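Local structure of beta-1,3-xylanase (Alcaligenes sp., 2COV) at residues D12-Y17 with L84-T89; Q21-Y26 with F59-G64; A34-V39 with K72-Y77. The protein probably binds beta-1,3-xylan, as the family 31 carbohydrate-binding module of a beta-1,3-xylanase. All blocks are in the same frame, centred on the assembly; numbering follows the deposited sequence.

Contact 1 of 3, residues D12-Y17 with L84-T89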
loop_
_atom_site.group_PDB
_atom_site.type_symbol
_atom_site.label_atom_id
_atom_site.label_comp_id
_atom_site.label_asym_id
_atom_site.label_seq_id
_atom_site.Cartn_x
_atom_site.Cartn_y
_atom_site.Cartn_z
ATOM N N ASP A 12 -15.602 6.580 -17.945
ATOM C CA ASP A 12 -16.297 5.706 -16.998
ATOM C C ASP A 12 -15.979 5.979 -15.540
ATOM O O ASP A 12 -16.809 5.677 -14.699
ATOM C CB ASP A 12 -15.927 4.275 -17.323
ATOM C CG ASP A 12 -16.584 3.731 -18.590
ATOM O OD1 ASP A 12 -17.684 4.184 -18.958
ATOM O OD2 ASP A 12 -15.985 2.774 -19.101
ATOM N N PHE A 13 -14.834 6.543 -15.242
ATOM C CA PHE A 13 -14.391 6.902 -13.907
ATOM C C PHE A 13 -14.485 8.409 -13.817
ATOM O O PHE A 13 -13.737 9.108 -14.507
ATOM C CB PHE A 13 -12.942 6.429 -13.741
ATOM C CG PHE A 13 -12.394 6.524 -12.343
ATOM C CD1 PHE A 13 -11.028 6.365 -12.145
ATOM C CD2 PHE A 13 -13.174 6.804 -11.222
ATOM C CE1 PHE A 13 -10.452 6.435 -10.922
ATOM C CE2 PHE A 13 -12.613 6.852 -9.969
ATOM C CZ PHE A 13 -11.255 6.676 -9.830
ATOM N N ASN A 14 -15.443 8.940 -13.073
ATOM C CA ASN A 14 -15.707 10.365 -13.184
ATOM C C ASN A 14 -16.461 10.863 -11.944
ATOM O O ASN A 14 -16.552 10.199 -10.925
ATOM C CB ASN A 14 -16.478 10.565 -14.500
ATOM C CG ASN A 14 -16.135 11.775 -15.272
ATOM O OD1 ASN A 14 -16.214 11.669 -16.556
ATOM N ND2 ASN A 14 -15.772 12.813 -14.666
ATOM N N PHE A 15 -16.921 12.103 -12.044
ATOM C CA PHE A 15 -17.689 12.736 -10.965
ATOM C C PHE A 15 -18.791 13.600 -11.493
ATOM O O PHE A 15 -18.760 14.068 -12.626
ATOM C CB PHE A 15 -16.802 13.539 -10.032
ATOM C CG PHE A 15 -16.285 14.787 -10.664
ATOM C CD1 PHE A 15 -15.150 14.790 -11.422
ATOM C CD2 PHE A 15 -16.984 16.004 -10.522
ATOM C CE1 PHE A 15 -14.684 15.962 -12.037
ATOM C CE2 PHE A 15 -16.527 17.158 -11.154
ATOM C CZ PHE A 15 -15.354 17.176 -11.858
ATOM N N ASN A 16 -19.816 13.781 -10.637
ATOM C CA ASN A 16 -20.855 14.740 -10.816
ATOM C C ASN A 16 -20.829 15.801 -9.747
ATOM O O ASN A 16 -20.624 15.523 -8.556
ATOM C CB ASN A 16 -22.241 14.076 -10.682
ATOM C CG ASN A 16 -22.508 13.034 -11.738
ATOM O OD1 ASN A 16 -22.360 13.303 -12.936
ATOM N ND2 ASN A 16 -22.949 11.850 -11.309
ATOM N N TYR A 17 -21.057 17.046 -10.151
ATOM C CA TYR A 17 -21.448 18.072 -9.216
ATOM C C TYR A 17 -22.863 17.759 -8.642
ATOM O O TYR A 17 -23.760 17.485 -9.399
ATOM C CB TYR A 17 -21.423 19.420 -9.943
ATOM C CG TYR A 17 -22.076 20.574 -9.227
ATOM C CD1 TYR A 17 -23.439 20.860 -9.383
ATOM C CD2 TYR A 17 -21.338 21.420 -8.428
ATOM C CE1 TYR A 17 -24.015 21.959 -8.745
ATOM C CE2 TYR A 17 -21.927 22.530 -7.809
ATOM C CZ TYR A 17 -23.220 22.758 -7.966
ATOM O OH TYR A 17 -23.839 23.888 -7.367
ATOM N N LEU A 84 -8.157 1.822 -8.988
ATOM C CA LEU A 84 -7.980 2.879 -9.971
ATOM C C LEU A 84 -7.897 4.234 -9.302
ATOM O O LEU A 84 -8.740 4.494 -8.457
ATOM C CB LEU A 84 -9.127 2.913 -11.000
ATOM C CG LEU A 84 -9.380 1.680 -11.838
ATOM C CD1 LEU A 84 -10.357 0.775 -11.117
ATOM C CD2 LEU A 84 -10.047 2.002 -13.114
ATOM N N ASP A 85 -6.915 5.057 -9.693
ATOM C CA ASP A 85 -6.806 6.406 -9.185
ATOM C C ASP A 85 -6.816 7.388 -10.315
ATOM O O ASP A 85 -6.151 7.154 -11.320
ATOM C CB ASP A 85 -5.511 6.593 -8.362
ATOM C CG ASP A 85 -5.309 5.585 -7.193
ATOM O OD1 ASP A 85 -6.152 5.556 -6.325
ATOM O OD2 ASP A 85 -4.283 4.781 -7.165
ATOM N N ARG A 86 -7.449 8.543 -10.120
ATOM C CA ARG A 86 -7.255 9.677 -11.062
ATOM C C ARG A 86 -7.406 10.979 -10.323
ATOM O O ARG A 86 -8.276 11.103 -9.465
ATOM C CB ARG A 86 -8.202 9.560 -12.204
ATOM C CG ARG A 86 -9.633 9.900 -11.948
ATOM C CD ARG A 86 -10.532 9.898 -13.241
ATOM N NE ARG A 86 -10.110 11.028 -14.105
ATOM C CZ ARG A 86 -10.947 11.723 -14.884
ATOM N NH1 ARG A 86 -12.232 11.439 -15.040
ATOM N NH2 ARG A 86 -10.479 12.741 -15.594
ATOM N N ASN A 87 -6.670 11.989 -10.735
ATOM C CA ASN A 87 -6.816 13.345 -10.165
ATOM C C ASN A 87 -7.735 14.182 -10.989
ATOM O O ASN A 87 -7.691 14.160 -12.236
ATOM C CB ASN A 87 -5.451 14.057 -10.107
ATOM C CG ASN A 87 -4.449 13.406 -9.224
ATOM O OD1 ASN A 87 -4.788 12.648 -8.330
ATOM N ND2 ASN A 87 -3.154 13.754 -9.474
ATOM N N ILE A 88 -8.573 14.959 -10.301
ATOM C CA ILE A 88 -9.548 15.851 -10.923
ATOM C C ILE A 88 -9.578 17.202 -10.189
ATOM O O ILE A 88 -9.092 17.332 -9.071
ATOM C CB ILE A 88 -11.002 15.234 -11.009
ATOM C CG1 ILE A 88 -11.592 14.968 -9.633
ATOM C CG2 ILE A 88 -10.971 13.978 -11.827
ATOM C CD1 ILE A 88 -12.282 16.185 -8.934
ATOM N N THR A 89 -10.110 18.171 -10.888
ATOM C CA THR A 89 -10.542 19.434 -10.276
ATOM C C THR A 89 -12.060 19.472 -10.171
ATOM O O THR A 89 -12.732 19.173 -11.135
ATOM C CB THR A 89 -10.017 20.604 -11.103
ATOM O OG1 THR A 89 -8.583 20.557 -11.163
ATOM C CG2 THR A 89 -10.472 21.967 -10.512
#
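The Phe13 ring carries the aliphatic part of Arg86 on one face, where Arg86 CG sits 4.0 Å from the ring centroid in a CH-pi contact displaced toward the rim. At the edge of the same ring, close to its plane, Phe13 CE1 comes within 3.8 Å of Asp85 C. An apolar contact joins Phe13 CE1 to Leu84 CB at 3.8 Å. The Arg86 guanidinium has the backbone carbonyl of Phe13 at its edge and Ile88 CG2 over one face, 3.7 Å above the centre of the plane. Phe15 receives Ile88 CD1 over a face, 4.3 Å from the ring centroid, while its CZ approaches Thr89 O at 3.4 Å, an oblique approach.

Two torsions set up this pattern. Phe13 places its CG anti to the backbone N (chi1 -171°), which turns the ring toward 84-86, and the Arg86 chain bends at chi3 after passing the ring, bringing the guanidinium round to the Phe13 backbone. There NH1 donates to Phe13 O at 2.8 Å with an angle at the hydrogen of 152°, and the donor lies in the carbonyl plane. One residue thus grips Phe13 twice, by its methylenes on the ring and by one N-H on the carbonyl oxygen. A weak, long ion pair with Asp11 adds to the setting of NH1, while Arg76 of a second subunit packs on both Phe13 and Arg86. His27 also meets the Phe13 ring.

The strands 13-17 and 84-89 pass 8.7 Å apart at 42°, too distant for backbone pairing, and side chains from both strands meet between them. Two layers of strands facing each other across an interior of side chains are characteristic of a beta-sandwich, consistent with the immunoglobulin-like E-set clan to which this family belongs.

Contact 2 of 3, residues Q21-Y26 with F59-G64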
loop_
_atom_site.group_PDB
_atom_site.type_symbol
_atom_site.label_atom_id
_atom_site.label_comp_id
_atom_site.label_asym_id
_atom_site.label_seq_id
_atom_site.Cartn_x
_atom_site.Cartn_y
_atom_site.Cartn_z
ATOM N N GLN A 21 -21.164 22.154 -2.219
ATOM C CA GLN A 21 -20.245 21.528 -1.268
ATOM C C GLN A 21 -20.296 19.999 -1.334
ATOM O O GLN A 21 -19.856 19.378 -0.421
ATOM C CB GLN A 21 -20.454 21.983 0.144
ATOM C CG GLN A 21 -21.848 21.540 0.608
ATOM C CD GLN A 21 -22.806 22.659 0.435
ATOM O OE1 GLN A 21 -23.751 22.560 -0.379
ATOM N NE2 GLN A 21 -22.530 23.793 1.142
ATOM N N GLU A 22 -20.829 19.426 -2.406
ATOM C CA GLU A 22 -20.912 17.961 -2.525
ATOM C C GLU A 22 -20.579 17.500 -3.958
ATOM O O GLU A 22 -21.109 17.999 -4.953
ATOM C CB GLU A 22 -22.310 17.431 -2.151
ATOM C CG GLU A 22 -22.558 17.307 -0.594
ATOM C CD GLU A 22 -23.742 16.433 -0.241
ATOM O OE1 GLU A 22 -23.743 16.029 0.969
ATOM O OE2 GLU A 22 -24.614 16.191 -1.156
ATOM N N ILE A 23 -19.728 16.485 -4.016
ATOM C CA ILE A 23 -19.292 15.819 -5.249
ATOM C C ILE A 23 -19.730 14.361 -5.165
ATOM O O ILE A 23 -19.625 13.779 -4.113
ATOM C CB ILE A 23 -17.752 15.929 -5.415
ATOM C CG1 ILE A 23 -17.308 15.412 -6.785
ATOM C CG2 ILE A 23 -17.017 15.216 -4.297
ATOM C CD1 ILE A 23 -15.826 15.568 -6.993
ATOM N N GLU A 24 -20.252 13.814 -6.274
ATOM C CA GLU A 24 -20.512 12.376 -6.346
ATOM C C GLU A 24 -19.399 11.816 -7.225
ATOM O O GLU A 24 -19.254 12.193 -8.368
ATOM C CB GLU A 24 -21.873 12.131 -6.985
ATOM C CG GLU A 24 -22.146 10.615 -7.162
ATOM C CD GLU A 24 -23.473 10.300 -7.769
ATOM O OE1 GLU A 24 -23.697 10.703 -8.902
ATOM O OE2 GLU A 24 -24.249 9.596 -7.163
ATOM N N VAL A 25 -18.718 10.842 -6.701
ATOM C CA VAL A 25 -17.653 10.117 -7.416
ATOM C C VAL A 25 -18.244 8.819 -7.875
ATOM O O VAL A 25 -18.992 8.169 -7.144
ATOM C CB VAL A 25 -16.440 9.888 -6.511
ATOM C CG1 VAL A 25 -15.370 9.094 -7.215
ATOM C CG2 VAL A 25 -15.892 11.235 -5.971
ATOM N N TYR A 26 -17.997 8.416 -9.099
ATOM C CA TYR A 26 -18.545 7.165 -9.597
ATOM C C TYR A 26 -17.625 6.477 -10.586
ATOM O O TYR A 26 -16.735 7.034 -11.182
ATOM C CB TYR A 26 -19.903 7.398 -10.242
ATOM C CG TYR A 26 -19.873 8.217 -11.535
ATOM C CD1 TYR A 26 -19.644 7.618 -12.757
ATOM C CD2 TYR A 26 -20.130 9.594 -11.534
ATOM C CE1 TYR A 26 -19.631 8.354 -13.935
ATOM C CE2 TYR A 26 -20.124 10.303 -12.698
ATOM C CZ TYR A 26 -19.866 9.716 -13.892
ATOM O OH TYR A 26 -19.891 10.467 -15.072
ATOM N N PHE A 59 -19.497 12.982 -1.321
ATOM C CA PHE A 59 -18.528 13.481 -0.357
ATOM C C PHE A 59 -18.621 14.991 -0.286
ATOM O O PHE A 59 -19.061 15.637 -1.219
ATOM C CB PHE A 59 -17.103 13.172 -0.879
ATOM C CG PHE A 59 -16.831 11.704 -1.091
ATOM C CD1 PHE A 59 -17.166 11.107 -2.268
ATOM C CD2 PHE A 59 -16.259 10.955 -0.121
ATOM C CE1 PHE A 59 -16.946 9.748 -2.450
ATOM C CE2 PHE A 59 -15.987 9.622 -0.309
ATOM C CZ PHE A 59 -16.351 9.024 -1.481
ATOM N N ASN A 60 -18.157 15.540 0.825
ATOM C CA ASN A 60 -17.951 16.983 0.922
ATOM C C ASN A 60 -16.830 17.388 -0.028
ATOM O O ASN A 60 -15.825 16.664 -0.119
ATOM C CB ASN A 60 -17.547 17.378 2.337
ATOM C CG ASN A 60 -18.577 17.021 3.378
ATOM O OD1 ASN A 60 -19.787 17.219 3.206
ATOM N ND2 ASN A 60 -18.080 16.497 4.478
ATOM N N ALA A 61 -16.937 18.521 -0.666
ATOM C CA ALA A 61 -15.874 19.046 -1.527
ATOM C C ALA A 61 -16.015 20.544 -1.676
ATOM O O ALA A 61 -17.034 21.141 -1.314
ATOM C CB ALA A 61 -15.898 18.380 -2.897
ATOM N N VAL A 62 -15.015 21.159 -2.288
ATOM C CA VAL A 62 -14.991 22.619 -2.502
ATOM C C VAL A 62 -14.711 22.858 -3.973
ATOM O O VAL A 62 -13.730 22.364 -4.502
ATOM C CB VAL A 62 -13.917 23.269 -1.651
ATOM C CG1 VAL A 62 -13.775 24.764 -1.981
ATOM C CG2 VAL A 62 -14.232 23.061 -0.218
ATOM N N LEU A 63 -15.577 23.580 -4.647
ATOM C CA LEU A 63 -15.382 23.908 -6.046
ATOM C C LEU A 63 -14.018 24.544 -6.293
ATOM O O LEU A 63 -13.626 25.460 -5.562
ATOM C CB LEU A 63 -16.481 24.829 -6.570
ATOM C CG LEU A 63 -17.811 24.179 -6.849
ATOM C CD1 LEU A 63 -18.860 25.301 -6.955
ATOM C CD2 LEU A 63 -17.712 23.320 -8.095
ATOM N N GLY A 64 -13.313 24.057 -7.342
ATOM C CA GLY A 64 -12.010 24.563 -7.726
ATOM C C GLY A 64 -10.860 23.916 -7.050
ATOM O O GLY A 64 -9.723 24.201 -7.441
HETATM O O HOH W 1 -21.299 14.530 1.601
#
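Phe59 pairs with Ile23 through two backbone hydrogen bonds, Ile23 N to Phe59 O at 3.0 Å and Phe59 N to Ile23 O at 2.9 Å, the classic hydrogen-bonded pair of an antiparallel ladder. Their side chains leave the sheet on the same face, together with Val25. Ile23 CG2 lies in the position between the backbone N and the carbonyl carbon, and from there it touches both Phe59 CB and Ala61 CB, the latter 3.6 Å away. Val25 CG2 touches Phe59 at CD1 (3.9 Å), meeting the ring obliquely, and Val39 and Leu41 of strand 37-41 pack against the same phenylalanine.

Ala61 lies just past the end of strand 59-60, yet the ladder gains one more bond there, Ala61 N to Gln21 O at 3.1 Å, with the donor well above the carbonyl plane. On the Glu22 and Asn60 face the chemistry changes: a water donates to Glu22 OE1 and, weakly, to Asn60 OD1.

The alternation is the general lesson of an amphipathic strand pair: the face with Ile23, Val25 and Phe59 is apolar and turned to the interior, while the other carries Glu22 and Asn60, loosely linked by a water, and backbone bonds bind the two strands together.

Contact 3 of 3, residues A34-V39 with K72-Y77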
loop_
_atom_site.group_PDB
_atom_site.type_symbol
_atom_site.label_atom_id
_atom_site.label_comp_id
_atom_site.label_asym_id
_atom_site.label_seq_id
_atom_site.Cartn_x
_atom_site.Cartn_y
_atom_site.Cartn_z
ATOM N N ALA A 34 -17.292 -7.822 -7.992
ATOM C CA ALA A 34 -17.723 -6.706 -7.197
ATOM C C ALA A 34 -18.491 -7.122 -5.955
ATOM O O ALA A 34 -19.476 -6.508 -5.561
ATOM C CB ALA A 34 -18.429 -5.671 -8.012
ATOM N N GLY A 35 -17.978 -8.130 -5.222
ATOM C CA GLY A 35 -18.554 -8.457 -3.912
ATOM C C GLY A 35 -18.455 -7.358 -2.904
ATOM O O GLY A 35 -19.239 -7.282 -1.976
ATOM N N TRP A 36 -17.416 -6.555 -3.034
ATOM C CA TRP A 36 -17.256 -5.289 -2.307
ATOM C C TRP A 36 -16.728 -4.236 -3.280
ATOM O O TRP A 36 -16.193 -4.574 -4.360
ATOM C CB TRP A 36 -16.355 -5.415 -1.043
ATOM C CG TRP A 36 -14.974 -5.937 -1.343
ATOM C CD1 TRP A 36 -14.551 -7.220 -1.242
ATOM C CD2 TRP A 36 -13.828 -5.210 -1.871
ATOM N NE1 TRP A 36 -13.285 -7.367 -1.632
ATOM C CE2 TRP A 36 -12.800 -6.141 -2.029
ATOM C CE3 TRP A 36 -13.607 -3.885 -2.186
ATOM C CZ2 TRP A 36 -11.577 -5.779 -2.546
ATOM C CZ3 TRP A 36 -12.369 -3.517 -2.690
ATOM C CH2 TRP A 36 -11.380 -4.458 -2.915
ATOM N N ASN A 37 -16.918 -2.955 -2.901
ATOM C CA ASN A 37 -16.351 -1.829 -3.656
ATOM C C ASN A 37 -16.221 -0.637 -2.758
ATOM O O ASN A 37 -17.047 -0.442 -1.861
ATOM C CB ASN A 37 -17.213 -1.497 -4.893
ATOM C CG ASN A 37 -18.445 -0.674 -4.545
ATOM O OD1 ASN A 37 -18.396 0.548 -4.648
ATOM N ND2 ASN A 37 -19.536 -1.337 -4.088
ATOM N N TYR A 38 -15.219 0.184 -3.020
ATOM C CA TYR A 38 -15.053 1.462 -2.330
ATOM C C TYR A 38 -14.862 2.568 -3.340
ATOM O O TYR A 38 -14.135 2.403 -4.299
ATOM C CB TYR A 38 -13.883 1.462 -1.354
ATOM C CG TYR A 38 -14.103 0.600 -0.133
ATOM C CD1 TYR A 38 -13.802 -0.731 -0.141
ATOM C CD2 TYR A 38 -14.635 1.135 1.021
ATOM C CE1 TYR A 38 -14.086 -1.541 0.941
ATOM C CE2 TYR A 38 -14.901 0.382 2.107
ATOM C CZ TYR A 38 -14.660 -0.959 2.063
ATOM O OH TYR A 38 -14.941 -1.761 3.149
ATOM N N VAL A 39 -15.506 3.685 -3.036
ATOM C CA VAL A 39 -15.289 4.928 -3.732
ATOM C C VAL A 39 -14.624 5.863 -2.733
ATOM O O VAL A 39 -15.057 5.962 -1.613
ATOM C CB VAL A 39 -16.658 5.463 -4.191
ATOM C CG1 VAL A 39 -16.458 6.718 -4.897
ATOM C CG2 VAL A 39 -17.395 4.436 -5.076
ATOM N N LYS A 72 -11.965 1.231 -5.773
ATOM C CA LYS A 72 -11.459 -0.084 -5.424
ATOM C C LYS A 72 -12.562 -1.109 -5.559
ATOM O O LYS A 72 -13.652 -0.889 -5.080
ATOM C CB LYS A 72 -10.947 -0.134 -3.970
ATOM C CG LYS A 72 -10.140 1.012 -3.503
ATOM C CD LYS A 72 -9.578 0.815 -2.127
ATOM C CE LYS A 72 -8.791 2.009 -1.632
ATOM N NZ LYS A 72 -8.262 1.817 -0.264
ATOM N N VAL A 73 -12.277 -2.218 -6.216
ATOM C CA VAL A 73 -13.316 -3.176 -6.467
ATOM C C VAL A 73 -12.857 -4.597 -6.384
ATOM O O VAL A 73 -11.791 -4.949 -6.907
ATOM C CB VAL A 73 -14.018 -2.857 -7.821
ATOM C CG1 VAL A 73 -13.106 -3.024 -9.062
ATOM C CG2 VAL A 73 -15.297 -3.688 -7.980
ATOM N N GLU A 74 -13.648 -5.442 -5.742
ATOM C CA GLU A 74 -13.441 -6.904 -5.695
ATOM C C GLU A 74 -13.604 -7.462 -7.076
ATOM O O GLU A 74 -14.466 -7.072 -7.830
ATOM C CB GLU A 74 -14.505 -7.473 -4.756
ATOM C CG GLU A 74 -14.289 -8.884 -4.342
ATOM C CD GLU A 74 -14.708 -9.934 -5.368
ATOM O OE1 GLU A 74 -15.795 -9.843 -5.984
ATOM O OE2 GLU A 74 -13.908 -10.921 -5.513
ATOM N N ASP A 75 -12.711 -8.398 -7.485
ATOM C CA ASP A 75 -12.781 -8.965 -8.820
ATOM C C ASP A 75 -12.341 -10.395 -8.807
ATOM O O ASP A 75 -11.701 -10.865 -7.886
ATOM C CB ASP A 75 -11.881 -8.149 -9.829
ATOM C CG ASP A 75 -12.451 -8.377 -11.365
ATOM O OD1 ASP A 75 -11.739 -8.034 -12.172
ATOM O OD2 ASP A 75 -13.556 -8.957 -11.542
ATOM N N ARG A 76 -12.770 -11.118 -9.826
ATOM C CA ARG A 76 -12.275 -12.507 -10.059
ATOM C C ARG A 76 -12.879 -13.455 -9.033
ATOM O O ARG A 76 -12.296 -14.479 -8.711
ATOM C CB ARG A 76 -10.699 -12.589 -10.021
ATOM C CG ARG A 76 -9.852 -11.456 -10.697
ATOM C CD ARG A 76 -9.711 -11.853 -12.019
ATOM N NE ARG A 76 -9.109 -10.959 -13.005
ATOM C CZ ARG A 76 -9.043 -11.468 -14.266
ATOM N NH1 ARG A 76 -8.591 -10.786 -15.247
ATOM N NH2 ARG A 76 -9.338 -12.787 -14.492
ATOM N N TYR A 77 -14.048 -13.122 -8.492
ATOM C CA TYR A 77 -14.820 -14.080 -7.675
ATOM C C TYR A 77 -14.007 -14.561 -6.477
ATOM O O TYR A 77 -13.848 -15.756 -6.221
ATOM C CB TYR A 77 -15.383 -15.250 -8.508
ATOM C CG TYR A 77 -16.269 -14.760 -9.618
ATOM C CD1 TYR A 77 -15.741 -14.554 -10.881
ATOM C CD2 TYR A 77 -17.623 -14.484 -9.429
ATOM C CE1 TYR A 77 -16.513 -14.001 -11.946
ATOM C CE2 TYR A 77 -18.406 -13.928 -10.536
ATOM C CZ TYR A 77 -17.810 -13.699 -11.741
ATOM O OH TYR A 77 -18.596 -13.146 -12.786
#
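Trp36 and Glu74 meet through a CH-pi contact: Glu74 CB stands 3.4 Å from the centroid of the five-membered ring, almost straight above it, and CG follows at 3.3 Å from NE1. Val73 C lies over the same face of the indole, while Lys72 CB is at the edge, in the ring plane. The first torsion of Trp36 (chi1 57°) puts its CG between the backbone N and the carbonyl carbon and lays the ring across 72-74. Trp36 NE1 is hydrogen-bonded to Tyr38 OH of a neighbouring subunit. Were Trp36 cut back to an alanine, the Glu74 methylenes and the backbone of 72-74 would probably lose their aromatic cover, and that tyrosine hydroxyl its indole partner.

One apolar contact joins Ala34 CB to Val73 CG2, 3.7 Å apart.

Backbone hydrogen bonds make the antiparallel ladder. Tyr38 N gives to Lys72 O at 2.8 Å and Lys72 N gives back to Tyr38 O, while Glu74 N donates to Trp36 O at 3.0 Å. Ahead of strand 37-39, Ala34 N still reaches Glu74 O at 2.9 Å.

The polar side-chain bond belongs to Glu74. Gly35 N meets OE1 at 2.9 Å in a nearly straight bond (170°), on the anti side of the carboxylate. Ser33 OG also binds OE1, and Gly78 N binds OE2.

The chemistry implies a glutamate doing two jobs: its methylenes pack on the indole face, and its buried carboxylate ties two loops to the strand end. The N-H and hydroxyl partners would probably stabilise the ionised carboxylate there.

Overall arrangement
The three contacts belong to one antiparallel beta fold without helices, whose strands lie side by side across the sheet in the order 13-19, 22-28, 54-60, 44-51, 37-41, 66-75, 80-89. Contact 1 joins its two outermost strands across the interior; the segments of contacts 2 and 3 fall between those of contact 1 in the sequence and alternate with each other. The centres of contacts 1 and 2 are about 10 Å apart, and Asn16 ND2 and Glu24 OE1 bridge them. Contact 3 lies about 18 Å from contact 1 and about 22 Å from contact 2, centre to centre, yet Val39 packs on Val25 and Phe59. Facing-strand packing and neighbouring-strand ladders therefore build one compact module.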